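Local coordinates for protein alpha-glucosidase (Bacteroides thetaiotaomicron, PDB 5XFM) that hydrolyses beta-L-arabinopyranosides and alpha-galactosides as a bifunctional, calcium-binding member of glycoside hydrolase family 97, at residues E327-D332 and K354-F359; D313-I318 and K345-Y350; S43-T48 and V265-K270; G21-L26 and V117-V122; S136-E141 and A249-L254. The protein carries 1 engineered substitution. One frame throughout, in Å; residues are numbered along the deposited sequence.

How the interactions relate
Two regions of the chain are sampled. Interactions 1 and 2 belong to the TIM-barrel-like catalytic domain: adjacent parallel strands in one, the helices packed outside them in the other, where I331 of interaction 1 packs on Q314 and L347 of interaction 2. Interactions 3 and 4 lie together in the N-terminal beta domain, centres about 10 Å apart, where N120 and L26 of one meet V265 of the other; interaction 5 pairs two strands in the same domain. Interactions 1, 2 and 3 are buried, 4 and 5 partly buried. Chemistry follows place. Strand pairs 1 and 5 rest on backbone hydrogen bonds, helix pair 2 on hydrocarbon, turn 3 on a ring face, and turn 4 on a carboxylate and water.

Interaction 1. Residues E327-D332 and K354-F359; sequences EYALID and KGVELF
F359 drives the edge of its ring into the face of Y328, a T-shaped pair between neighbouring parallel strands of the TIM-barrel sheet, strands 328-331 and 357-363. F359 CG, anti to its carbonyl carbon (chi1 -85°), turns the ring toward the tyrosine. The planes stand at 77°, and F359 CE1 lies over the centre of the tyrosine ring, 3.6 Å from Y328 CD1. The opposite face of Y328 is backed by E327 CB, while its hydroxyl is hydrogen-bonded to R293 O, so the ring is held on both faces and at its end. Along the backbone the strands pair in register through four hydrogen bonds, among them A329 N to E357 O at 2.9 Å and I331 N to F359 O at 3.0 Å. Y328, L330, E357 and F359 share one face of the sheet. On the other face A329 CB meets L358 CD2 at 3.8 Å, and I331 CD1 reaches L358 CD1, facing helices 311-324 and 341-353. The second strand is entered through G355, whose positive phi closes helix 341-353 in a Schellman motif. Where the strands begin, one water donates to two acceptors, E327 O at 3.1 Å and E357 OE1 at 2.7 Å.

Interaction 2. Residues D313-I318 and K345-Y350; sequences DQVRYI and KSLVEY
Y350 lies across V315, the two side chains nearly at right angles, and V315 CG1 rests 3.7 Å from Y350 CE2 and 3.6 Å from Y350 OH. With CG anti to the backbone N (chi1 180°), the tyrosine reaches over to the other helix, where I318 CG2 meets it, 3.8 Å from Y350 CD2. Both methyls come to the ring obliquely. One turn back, L347 fills the space between the helices with a forked end: CD1 touches V315 CG2 at 3.8 Å, whereas CD2 goes to Q314 CB at 3.9 Å. I318 CD1 closes the row against L347 CG at 4.0 Å. These are neighbouring outer helices of the TIM-barrel-like domain, 311-324 and 341-353, with strand 328-331 between them in the chain; segments 313-318 and 345-350 run in the same direction at 20° with axes 10.7 Å apart. What crosses between them is hydrocarbon packing. Y350 OH is hydrogen-bonded to D319 OD1, and K354 lies against the ring as a cation-pi partner. With an alanine replacing Y350, the helix pair would probably show a gap beside V315 and I318, and D319 would lose its hydroxyl partner. On the barrel side, I331 packs on Q314 and L347.

Interaction 3. Residues S43-T48 and V265-K270; sequences SYNGKT and VGDHLK
A type I' beta turn from Y44 to K47 joins strands 39-44 and 47-59 as a tight hairpin in the N-terminal domain, and the tyrosine that opens it lies against the end of strand 256-266. The contact is a CH-pi interaction with a glycine: G266 CA stands 4.0 Å from the centroid of the Y44 ring and only 5° off its normal, squarely over the face. Y44 holds CG anti to its own N (chi1 -168°), which sends the ring out across the backbone from V265 to D267. The chain therefore spans the ring: D267 N approaches Y44 CE1 to 3.6 Å, and V265 O lies obliquely by the CD2-CE2 side. At the root of the tyrosine, Y44 CB meets V265 CG2 at 3.8 Å. The D267 carboxylate is turned 50° from the ring plane, with OD1 3.8 Å from Y44 CE1. Replacing Y44 with a serine would probably leave the backbone at G266 without its aromatic cover and open a gap beside V265. Strand 26-31 lies next to the hairpin, where L26 touches both Y44 and V265, and G266 is backbone hydrogen-bonded to W206 in strand 206-212.

Interaction 4. Residues G21-L26 and V117-V122; sequences GPDEKL and VSDNDV
V117 meets the G21-L26 loop first, its CG1 lying 3.6 Å from G21 N and touching the L26 side chain. S118 brings its backbone close: its carbonyl oxygen sits where a side chain on G21 would have to go, so glycine suits that place. D119 does the polar work: its OD1 accepts from D23 N at 3.1 Å, met nearly along the C-O axis, while P22 CD leans on the same oxygen at 3.4 Å. The carboxylates of D23 and D119 are stacked, their planes 21° apart, which would be expected to cost some charge repulsion. One water donates to D23 OD2 at 2.7 Å and to main-chain D119 O; another donates to D119 O and accepts from L26 N at 2.8 Å. K25 N donates to D23 OD1 from above the carboxylate plane, an Asx turn. L26 CG lies anti to the backbone N (chi1 -160°), extending the leucine toward the 117-122 bend, where CD1 comes 3.4 Å from D121 N. V122 CG2 packs against L26 CD2 at 3.7 Å. The type I turn G21-E24 leads from strand 17-20 into strand 26-31 against the bend joining strands 110-117 and 121-128, with strand 39-44 packed on L26.

Interaction 5. Residues S136-E141 and A249-L254; sequences SVTVKE and APAFAL
F252 and V137 each place a branch between backbone N and carbonyl carbon, F252 through CG (chi1 47°) and V137 through CG1 (chi1 63°), laying the methyl over the face of the ring. The two side chains run side by side and point the same way; V137 and F252 form a hydrogen-bonded pair of the antiparallel strands 136-147 and 251-253, in the beta sheet of the N-terminal domain. V137 CG1 is 3.7 Å from the F252 ring centroid, 21° off the normal: a CH-pi contact shifted toward the rim, where F252 CE2 comes closest. V139 adds CG2 obliquely to the ring, and L254 CD2 reaches V137 CG1 at 3.7 Å, so V137 is gripped by F252 of the partner strand and L254 just beyond it. L128 of strand 121-128 packs on V137, F252 and L254 alike. V137 and F252 exchange two backbone bonds, V137 N to F252 O and F252 N to V137 O, both 2.9 Å; V139 N adds a third, to P250 O. On the other face of the sheet, S136 and T138 sit opposite A253 and A251 as non-hydrogen-bonded pairs. Further along, K140 and E141 both face N58 in a classic beta bulge. Opposite the residues that lead into the bulge, A249 packs its methyl, CB lying 3.6 Å from T138 CG2 and 3.3 Å from V139 O.

Interaction 1. Residues E327-D332 and K354-F359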
# COMPACT_ATOMS: atom_id res chain seq x y z
N GLU A 327 21.83 -3.51 6.46
CA GLU A 327 22.36 -2.62 5.44
C GLU A 327 22.25 -1.14 5.78
O GLU A 327 23.07 -0.34 5.35
CB GLU A 327 21.68 -2.87 4.09
CG GLU A 327 22.00 -4.21 3.46
CD GLU A 327 21.35 -5.38 4.17
OE1 GLU A 327 20.18 -5.25 4.58
OE2 GLU A 327 22.02 -6.43 4.32
N TYR A 328 21.21 -0.78 6.52
CA TYR A 328 20.91 0.64 6.72
C TYR A 328 20.67 1.03 8.17
O TYR A 328 20.43 0.18 9.03
CB TYR A 328 19.70 1.04 5.86
CG TYR A 328 19.96 0.86 4.38
CD1 TYR A 328 20.91 1.63 3.72
CD2 TYR A 328 19.28 -0.11 3.65
CE1 TYR A 328 21.16 1.46 2.37
CE2 TYR A 328 19.53 -0.29 2.30
CZ TYR A 328 20.46 0.50 1.67
OH TYR A 328 20.71 0.31 0.33
N ALA A 329 20.82 2.32 8.42
CA ALA A 329 20.35 2.95 9.64
C ALA A 329 19.57 4.21 9.28
O ALA A 329 20.05 5.07 8.54
CB ALA A 329 21.52 3.30 10.57
N LEU A 330 18.35 4.31 9.80
CA LEU A 330 17.49 5.47 9.57
C LEU A 330 17.64 6.49 10.69
O LEU A 330 17.39 6.18 11.86
CB LEU A 330 16.03 5.04 9.45
CG LEU A 330 14.98 6.16 9.55
CD1 LEU A 330 15.15 7.21 8.45
CD2 LEU A 330 13.57 5.57 9.53
N ILE A 331 18.06 7.71 10.34
CA ILE A 331 18.13 8.80 11.31
C ILE A 331 16.91 9.70 11.12
O ILE A 331 16.69 10.24 10.04
CB ILE A 331 19.43 9.61 11.15
CG1 ILE A 331 20.65 8.69 11.32
CG2 ILE A 331 19.47 10.76 12.15
CD1 ILE A 331 22.00 9.42 11.26
N ASP A 332 16.11 9.85 12.18
CA ASP A 332 14.77 10.42 12.04
C ASP A 332 14.75 11.93 12.27
O ASP A 332 15.80 12.58 12.21
CB ASP A 332 13.80 9.71 13.00
CG ASP A 332 12.41 9.51 12.40
OD1 ASP A 332 11.61 10.46 12.31
OD2 ASP A 332 12.12 8.36 12.01
N LYS A 354 31.70 0.63 9.22
CA LYS A 354 31.04 -0.51 9.86
C LYS A 354 30.17 -1.29 8.86
O LYS A 354 29.45 -2.21 9.25
CB LYS A 354 30.20 -0.05 11.05
CG LYS A 354 30.95 0.75 12.11
CD LYS A 354 31.88 -0.13 12.92
CE LYS A 354 32.60 0.67 13.99
NZ LYS A 354 33.46 1.72 13.39
N GLY A 355 30.24 -0.92 7.59
CA GLY A 355 29.46 -1.58 6.55
C GLY A 355 27.98 -1.21 6.62
O GLY A 355 27.11 -2.03 6.33
N VAL A 356 27.72 0.04 6.99
CA VAL A 356 26.37 0.54 7.18
C VAL A 356 26.19 1.85 6.40
O VAL A 356 27.09 2.69 6.37
CB VAL A 356 26.06 0.81 8.68
CG1 VAL A 356 24.74 1.56 8.85
CG2 VAL A 356 26.06 -0.48 9.48
N GLU A 357 25.03 2.01 5.76
CA GLU A 357 24.71 3.25 5.06
C GLU A 357 23.46 3.88 5.66
O GLU A 357 22.71 3.21 6.37
CB GLU A 357 24.55 2.97 3.57
CG GLU A 357 25.89 2.91 2.84
CD GLU A 357 25.82 2.11 1.56
OE1 GLU A 357 25.08 1.11 1.54
OE2 GLU A 357 26.52 2.47 0.59
N LEU A 358 23.23 5.16 5.38
CA LEU A 358 22.17 5.89 6.07
C LEU A 358 20.98 6.31 5.21
O LEU A 358 21.10 6.57 4.01
CB LEU A 358 22.75 7.15 6.74
CG LEU A 358 23.91 6.96 7.70
CD1 LEU A 358 24.28 8.30 8.28
CD2 LEU A 358 23.52 5.99 8.80
N PHE A 359 19.82 6.35 5.86
CA PHE A 359 18.65 7.05 5.35
C PHE A 359 18.44 8.27 6.23
O PHE A 359 18.55 8.16 7.46
CB PHE A 359 17.40 6.17 5.37
CG PHE A 359 17.24 5.29 4.18
CD1 PHE A 359 18.18 4.31 3.89
CD2 PHE A 359 16.12 5.39 3.37
CE1 PHE A 359 18.02 3.48 2.81
CE2 PHE A 359 15.95 4.55 2.28
CZ PHE A 359 16.90 3.60 2.00
O HOH W 1 24.54 -1.25 2.81

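Interaction 2. Residues D313-I318 and K345-Y350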
# COMPACT_ATOMS: atom_id res chain seq x y z
N ASP A 313 23.79 8.23 20.31
CA ASP A 313 22.74 7.23 20.15
C ASP A 313 22.70 6.72 18.72
O ASP A 313 22.45 5.53 18.48
CB ASP A 313 21.39 7.81 20.54
CG ASP A 313 21.24 7.98 22.05
OD1 ASP A 313 21.85 7.19 22.80
OD2 ASP A 313 20.52 8.90 22.47
N GLN A 314 22.96 7.60 17.77
CA GLN A 314 23.00 7.19 16.37
C GLN A 314 24.22 6.31 16.14
O GLN A 314 24.17 5.39 15.34
CB GLN A 314 23.02 8.41 15.45
CG GLN A 314 21.72 9.22 15.46
CD GLN A 314 20.48 8.36 15.39
OE1 GLN A 314 20.32 7.55 14.48
NE2 GLN A 314 19.56 8.57 16.33
N VAL A 315 25.31 6.58 16.85
CA VAL A 315 26.47 5.69 16.82
C VAL A 315 26.05 4.32 17.33
O VAL A 315 26.41 3.29 16.75
CB VAL A 315 27.65 6.23 17.67
CG1 VAL A 315 28.70 5.13 17.88
CG2 VAL A 315 28.27 7.44 17.00
N ARG A 316 25.30 4.32 18.42
CA ARG A 316 24.78 3.08 19.00
C ARG A 316 23.96 2.27 17.99
O ARG A 316 24.16 1.06 17.86
CB ARG A 316 23.93 3.40 20.23
CG ARG A 316 24.75 3.52 21.50
CD ARG A 316 23.90 3.92 22.70
NE ARG A 316 24.73 4.10 23.89
CZ ARG A 316 25.04 5.28 24.40
NH1 ARG A 316 24.59 6.39 23.83
NH2 ARG A 316 25.81 5.36 25.48
N TYR A 317 23.05 2.93 17.28
CA TYR A 317 22.19 2.21 16.33
C TYR A 317 22.92 1.82 15.05
O TYR A 317 22.55 0.84 14.40
CB TYR A 317 20.95 3.04 16.03
CG TYR A 317 19.80 2.66 16.93
CD1 TYR A 317 19.77 3.08 18.25
CD2 TYR A 317 18.75 1.88 16.47
CE1 TYR A 317 18.74 2.74 19.09
CE2 TYR A 317 17.70 1.53 17.31
CZ TYR A 317 17.71 1.96 18.62
OH TYR A 317 16.69 1.63 19.48
N ILE A 318 23.93 2.59 14.68
CA ILE A 318 24.81 2.22 13.58
C ILE A 318 25.57 0.94 13.93
O ILE A 318 25.67 0.01 13.12
CB ILE A 318 25.78 3.37 13.25
CG1 ILE A 318 25.04 4.48 12.50
CG2 ILE A 318 26.95 2.87 12.42
CD1 ILE A 318 25.83 5.77 12.38
N LYS A 345 28.47 14.08 8.28
CA LYS A 345 29.51 13.51 7.42
C LYS A 345 30.39 12.50 8.16
O LYS A 345 30.74 11.44 7.62
CB LYS A 345 30.37 14.63 6.85
CG LYS A 345 31.71 14.18 6.27
CD LYS A 345 32.40 15.33 5.55
CE LYS A 345 33.87 15.04 5.34
NZ LYS A 345 34.61 15.06 6.64
N SER A 346 30.73 12.82 9.40
CA SER A 346 31.54 11.92 10.20
C SER A 346 30.71 10.73 10.65
O SER A 346 31.22 9.62 10.80
CB SER A 346 32.15 12.65 11.40
OG SER A 346 31.16 13.04 12.33
N LEU A 347 29.41 10.96 10.85
CA LEU A 347 28.50 9.86 11.17
C LEU A 347 28.39 8.90 9.99
O LEU A 347 28.41 7.68 10.16
CB LEU A 347 27.13 10.41 11.57
CG LEU A 347 26.34 9.73 12.70
CD1 LEU A 347 27.24 9.29 13.86
CD2 LEU A 347 25.25 10.66 13.21
N VAL A 348 28.30 9.45 8.78
CA VAL A 348 28.24 8.66 7.56
C VAL A 348 29.53 7.86 7.37
O VAL A 348 29.49 6.68 7.02
CB VAL A 348 27.99 9.54 6.31
CG1 VAL A 348 28.20 8.75 5.03
CG2 VAL A 348 26.58 10.15 6.34
N GLU A 349 30.66 8.52 7.58
CA GLU A 349 31.96 7.87 7.49
C GLU A 349 32.06 6.70 8.48
O GLU A 349 32.50 5.60 8.14
CB GLU A 349 33.07 8.89 7.74
CG GLU A 349 33.30 9.77 6.53
CD GLU A 349 34.20 10.95 6.85
OE1 GLU A 349 34.21 11.39 8.02
OE2 GLU A 349 34.86 11.45 5.91
N TYR A 350 31.63 6.96 9.71
CA TYR A 350 31.65 5.95 10.76
C TYR A 350 30.78 4.75 10.36
O TYR A 350 31.20 3.60 10.48
CB TYR A 350 31.14 6.54 12.08
CG TYR A 350 31.12 5.56 13.23
CD1 TYR A 350 32.27 5.27 13.95
CD2 TYR A 350 29.95 4.89 13.58
CE1 TYR A 350 32.26 4.36 14.99
CE2 TYR A 350 29.93 3.98 14.61
CZ TYR A 350 31.08 3.72 15.32
OH TYR A 350 31.07 2.81 16.36

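Interaction 3. Residues S43-T48 and V265-K270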
# COMPACT_ATOMS: atom_id res chain seq x y z
N SER A 43 -19.91 -9.56 -12.93
CA SER A 43 -20.27 -10.86 -12.39
C SER A 43 -19.06 -11.77 -12.29
O SER A 43 -18.10 -11.62 -13.05
CB SER A 43 -21.37 -11.50 -13.25
OG SER A 43 -20.81 -12.18 -14.36
N TYR A 44 -19.10 -12.72 -11.36
CA TYR A 44 -18.05 -13.73 -11.23
C TYR A 44 -18.68 -15.08 -10.97
O TYR A 44 -19.46 -15.24 -10.03
CB TYR A 44 -17.08 -13.38 -10.10
CG TYR A 44 -15.83 -14.23 -10.12
CD1 TYR A 44 -15.77 -15.45 -9.45
CD2 TYR A 44 -14.72 -13.84 -10.85
CE1 TYR A 44 -14.64 -16.24 -9.49
CE2 TYR A 44 -13.58 -14.61 -10.90
CZ TYR A 44 -13.54 -15.81 -10.22
OH TYR A 44 -12.40 -16.58 -10.28
N ASN A 45 -18.33 -16.07 -11.80
CA ASN A 45 -19.01 -17.37 -11.83
C ASN A 45 -20.53 -17.28 -11.82
O ASN A 45 -21.21 -18.10 -11.20
CB ASN A 45 -18.55 -18.24 -10.65
CG ASN A 45 -17.24 -18.93 -10.92
OD1 ASN A 45 -16.84 -19.13 -12.07
ND2 ASN A 45 -16.54 -19.31 -9.85
N GLY A 46 -21.07 -16.29 -12.53
CA GLY A 46 -22.51 -16.16 -12.69
C GLY A 46 -23.20 -15.42 -11.55
O GLY A 46 -24.39 -15.14 -11.62
N LYS A 47 -22.44 -15.09 -10.51
CA LYS A 47 -22.98 -14.31 -9.41
C LYS A 47 -22.68 -12.84 -9.60
O LYS A 47 -21.58 -12.47 -9.99
CB LYS A 47 -22.43 -14.80 -8.07
CG LYS A 47 -22.70 -16.27 -7.77
CD LYS A 47 -24.21 -16.55 -7.72
CE LYS A 47 -24.97 -15.51 -6.90
NZ LYS A 47 -26.38 -15.92 -6.62
N THR A 48 -23.69 -12.01 -9.35
CA THR A 48 -23.53 -10.57 -9.41
C THR A 48 -22.58 -10.11 -8.31
O THR A 48 -22.81 -10.38 -7.12
CB THR A 48 -24.89 -9.83 -9.25
OG1 THR A 48 -25.84 -10.35 -10.19
CG2 THR A 48 -24.73 -8.33 -9.47
N VAL A 265 -11.79 -9.03 -8.09
CA VAL A 265 -13.00 -9.76 -7.71
C VAL A 265 -12.74 -11.26 -7.73
O VAL A 265 -12.00 -11.76 -8.57
CB VAL A 265 -14.18 -9.37 -8.62
CG1 VAL A 265 -13.71 -9.21 -10.05
CG2 VAL A 265 -15.34 -10.37 -8.52
N GLY A 266 -13.32 -11.99 -6.78
CA GLY A 266 -13.22 -13.44 -6.80
C GLY A 266 -14.25 -14.10 -5.92
O GLY A 266 -15.00 -13.43 -5.22
N ASP A 267 -14.33 -15.43 -5.98
CA ASP A 267 -15.20 -16.15 -5.06
C ASP A 267 -14.44 -16.50 -3.79
O ASP A 267 -15.02 -17.01 -2.84
CB ASP A 267 -15.74 -17.43 -5.72
CG ASP A 267 -14.64 -18.31 -6.28
OD1 ASP A 267 -13.47 -17.87 -6.31
OD2 ASP A 267 -14.95 -19.47 -6.65
N HIS A 268 -13.14 -16.22 -3.79
CA HIS A 268 -12.27 -16.46 -2.64
C HIS A 268 -11.34 -15.28 -2.36
O HIS A 268 -11.24 -14.35 -3.16
CB HIS A 268 -11.45 -17.73 -2.84
CG HIS A 268 -12.28 -18.98 -2.95
ND1 HIS A 268 -12.25 -19.79 -4.06
CD2 HIS A 268 -13.16 -19.54 -2.09
CE1 HIS A 268 -13.08 -20.81 -3.88
NE2 HIS A 268 -13.64 -20.68 -2.70
N LEU A 269 -10.65 -15.34 -1.23
CA LEU A 269 -9.75 -14.27 -0.82
C LEU A 269 -8.43 -14.30 -1.59
O LEU A 269 -7.70 -13.31 -1.61
CB LEU A 269 -9.49 -14.35 0.69
CG LEU A 269 -10.59 -13.72 1.56
CD1 LEU A 269 -10.45 -14.13 3.01
CD2 LEU A 269 -10.55 -12.20 1.43
N LYS A 270 -8.13 -15.43 -2.23
CA LYS A 270 -6.86 -15.63 -2.93
C LYS A 270 -6.52 -14.58 -4.01
O LYS A 270 -5.40 -14.06 -4.03
CB LYS A 270 -6.83 -17.03 -3.56
CG LYS A 270 -5.56 -17.33 -4.33
CD LYS A 270 -5.66 -18.65 -5.08
CE LYS A 270 -4.31 -19.07 -5.61
NZ LYS A 270 -4.18 -18.85 -7.08

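Interaction 4. Residues G21-L26 and V117-V122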
# COMPACT_ATOMS: atom_id res chain seq x y z
N GLY A 21 -12.85 -12.09 -18.72
CA GLY A 21 -11.49 -12.49 -18.43
C GLY A 21 -11.15 -13.72 -19.24
O GLY A 21 -12.04 -14.35 -19.79
N PRO A 22 -9.85 -14.07 -19.31
CA PRO A 22 -9.37 -15.20 -20.11
C PRO A 22 -10.05 -16.54 -19.81
O PRO A 22 -10.34 -17.29 -20.75
CB PRO A 22 -7.88 -15.25 -19.75
CG PRO A 22 -7.54 -13.84 -19.43
CD PRO A 22 -8.74 -13.32 -18.69
N ASP A 23 -10.31 -16.84 -18.54
CA ASP A 23 -10.98 -18.09 -18.20
C ASP A 23 -12.49 -17.91 -18.15
O ASP A 23 -13.22 -18.83 -17.80
CB ASP A 23 -10.45 -18.64 -16.87
CG ASP A 23 -10.77 -17.75 -15.67
OD1 ASP A 23 -11.55 -16.78 -15.79
OD2 ASP A 23 -10.22 -18.03 -14.58
N GLU A 24 -12.93 -16.70 -18.48
CA GLU A 24 -14.35 -16.35 -18.64
C GLU A 24 -15.19 -16.37 -17.36
O GLU A 24 -16.40 -16.19 -17.41
CB GLU A 24 -14.99 -17.27 -19.68
CG GLU A 24 -14.42 -17.12 -21.07
CD GLU A 24 -15.11 -18.02 -22.08
OE1 GLU A 24 -16.35 -18.12 -22.04
OE2 GLU A 24 -14.40 -18.59 -22.94
N LYS A 25 -14.55 -16.54 -16.20
CA LYS A 25 -15.28 -16.51 -14.93
C LYS A 25 -15.72 -15.10 -14.59
O LYS A 25 -16.84 -14.87 -14.11
CB LYS A 25 -14.43 -17.07 -13.78
CG LYS A 25 -14.10 -18.54 -13.91
CD LYS A 25 -13.44 -19.08 -12.65
CE LYS A 25 -12.57 -20.28 -12.96
NZ LYS A 25 -11.95 -20.88 -11.75
N LEU A 26 -14.84 -14.14 -14.83
CA LEU A 26 -15.13 -12.75 -14.58
C LEU A 26 -15.75 -12.15 -15.84
O LEU A 26 -15.18 -12.25 -16.93
CB LEU A 26 -13.85 -12.01 -14.17
CG LEU A 26 -13.89 -10.68 -13.42
CD1 LEU A 26 -12.46 -10.15 -13.26
CD2 LEU A 26 -14.78 -9.62 -14.06
N VAL A 117 -9.54 -6.73 -18.62
CA VAL A 117 -10.02 -7.74 -17.70
C VAL A 117 -9.12 -8.97 -17.72
O VAL A 117 -9.08 -9.70 -18.71
CB VAL A 117 -11.46 -8.16 -18.03
CG1 VAL A 117 -12.01 -9.06 -16.93
CG2 VAL A 117 -12.34 -6.93 -18.19
N SER A 118 -8.38 -9.18 -16.63
CA SER A 118 -7.64 -10.42 -16.44
C SER A 118 -8.55 -11.39 -15.69
O SER A 118 -9.74 -11.11 -15.52
CB SER A 118 -6.33 -10.17 -15.69
OG SER A 118 -6.54 -9.60 -14.41
N ASP A 119 -8.02 -12.53 -15.26
CA ASP A 119 -8.86 -13.57 -14.65
C ASP A 119 -9.66 -13.09 -13.45
O ASP A 119 -10.81 -13.49 -13.26
CB ASP A 119 -8.01 -14.77 -14.21
CG ASP A 119 -7.64 -15.68 -15.36
OD1 ASP A 119 -8.41 -15.75 -16.36
OD2 ASP A 119 -6.59 -16.35 -15.26
N ASN A 120 -9.06 -12.24 -12.62
CA ASN A 120 -9.71 -11.77 -11.40
C ASN A 120 -9.61 -10.27 -11.20
O ASN A 120 -9.81 -9.78 -10.09
CB ASN A 120 -9.13 -12.47 -10.18
CG ASN A 120 -9.52 -13.93 -10.11
OD1 ASN A 120 -10.65 -14.26 -9.73
ND2 ASN A 120 -8.60 -14.82 -10.46
N ASP A 121 -9.29 -9.53 -12.25
CA ASP A 121 -9.18 -8.08 -12.12
C ASP A 121 -9.74 -7.32 -13.31
O ASP A 121 -9.61 -7.73 -14.46
CB ASP A 121 -7.72 -7.67 -11.91
CG ASP A 121 -7.08 -8.37 -10.73
OD1 ASP A 121 -6.58 -9.50 -10.92
OD2 ASP A 121 -7.10 -7.81 -9.62
N VAL A 122 -10.37 -6.19 -13.01
CA VAL A 122 -10.81 -5.24 -14.00
C VAL A 122 -10.07 -3.92 -13.79
O VAL A 122 -10.04 -3.41 -12.68
CB VAL A 122 -12.32 -4.99 -13.92
CG1 VAL A 122 -12.72 -3.89 -14.89
CG2 VAL A 122 -13.09 -6.28 -14.20
O HOH W 2 -12.27 -14.40 -15.82
O HOH W 3 -11.06 -16.44 -12.52

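Interaction 5. Residues S136-E141 and A249-L254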
# COMPACT_ATOMS: atom_id res chain seq x y z
N SER A 136 -6.44 21.22 -23.86
CA SER A 136 -6.34 20.86 -22.46
C SER A 136 -7.70 20.81 -21.81
O SER A 136 -8.67 21.39 -22.29
CB SER A 136 -5.44 21.85 -21.71
OG SER A 136 -5.91 23.18 -21.81
N VAL A 137 -7.77 20.13 -20.67
CA VAL A 137 -9.04 19.88 -20.03
C VAL A 137 -8.91 19.95 -18.51
O VAL A 137 -7.86 19.64 -17.94
CB VAL A 137 -9.60 18.50 -20.44
CG1 VAL A 137 -8.69 17.38 -19.98
CG2 VAL A 137 -10.98 18.29 -19.89
N THR A 138 -9.99 20.40 -17.87
CA THR A 138 -10.15 20.29 -16.44
C THR A 138 -11.35 19.39 -16.17
O THR A 138 -12.47 19.72 -16.55
CB THR A 138 -10.38 21.66 -15.78
OG1 THR A 138 -9.27 22.53 -16.06
CG2 THR A 138 -10.54 21.52 -14.27
N VAL A 139 -11.13 18.26 -15.50
CA VAL A 139 -12.23 17.38 -15.14
C VAL A 139 -12.86 17.86 -13.84
O VAL A 139 -12.27 17.73 -12.77
CB VAL A 139 -11.79 15.91 -14.99
CG1 VAL A 139 -12.96 15.05 -14.54
CG2 VAL A 139 -11.21 15.40 -16.30
N LYS A 140 -14.06 18.43 -13.95
CA LYS A 140 -14.74 19.00 -12.80
C LYS A 140 -15.16 17.91 -11.82
O LYS A 140 -15.12 18.12 -10.60
CB LYS A 140 -15.98 19.79 -13.23
CG LYS A 140 -15.72 20.99 -14.14
CD LYS A 140 -17.02 21.73 -14.44
CE LYS A 140 -16.82 22.78 -15.54
NZ LYS A 140 -15.90 23.88 -15.12
N GLU A 141 -15.55 16.75 -12.34
CA GLU A 141 -16.05 15.69 -11.46
C GLU A 141 -16.14 14.33 -12.15
O GLU A 141 -16.37 14.26 -13.34
CB GLU A 141 -17.43 16.13 -10.95
CG GLU A 141 -18.24 15.11 -10.19
CD GLU A 141 -19.56 15.70 -9.75
OE1 GLU A 141 -20.08 16.57 -10.47
OE2 GLU A 141 -20.06 15.31 -8.67
N ALA A 249 -10.09 20.25 -8.85
CA ALA A 249 -10.29 19.56 -10.13
C ALA A 249 -8.98 19.39 -10.89
O ALA A 249 -8.22 20.34 -11.05
CB ALA A 249 -11.29 20.30 -10.98
N PRO A 250 -8.68 18.14 -11.31
CA PRO A 250 -7.47 17.80 -12.06
C PRO A 250 -7.51 18.31 -13.50
O PRO A 250 -8.56 18.33 -14.14
CB PRO A 250 -7.46 16.27 -12.02
CG PRO A 250 -8.89 15.91 -11.93
CD PRO A 250 -9.51 16.95 -11.04
N ALA A 251 -6.35 18.68 -14.01
CA ALA A 251 -6.24 19.27 -15.33
C ALA A 251 -5.11 18.60 -16.08
O ALA A 251 -4.09 18.27 -15.48
CB ALA A 251 -6.01 20.76 -15.23
N PHE A 252 -5.30 18.36 -17.38
CA PHE A 252 -4.22 17.77 -18.17
C PHE A 252 -4.33 18.09 -19.66
O PHE A 252 -5.31 18.69 -20.12
CB PHE A 252 -4.16 16.26 -17.96
CG PHE A 252 -5.48 15.56 -18.04
CD1 PHE A 252 -6.28 15.43 -16.91
CD2 PHE A 252 -5.93 15.03 -19.24
CE1 PHE A 252 -7.50 14.79 -16.98
CE2 PHE A 252 -7.15 14.39 -19.31
CZ PHE A 252 -7.93 14.26 -18.18
N ALA A 253 -3.30 17.71 -20.41
CA ALA A 253 -3.23 17.96 -21.84
C ALA A 253 -4.11 16.99 -22.64
O ALA A 253 -4.30 15.84 -22.26
CB ALA A 253 -1.80 17.87 -22.32
N LEU A 254 -4.64 17.47 -23.77
CA LEU A 254 -5.35 16.60 -24.71
C LEU A 254 -4.45 16.29 -25.89
O LEU A 254 -3.77 17.18 -26.40
CB LEU A 254 -6.65 17.24 -25.20
CG LEU A 254 -7.72 17.57 -24.18
CD1 LEU A 254 -8.86 18.32 -24.85
CD2 LEU A 254 -8.22 16.32 -23.47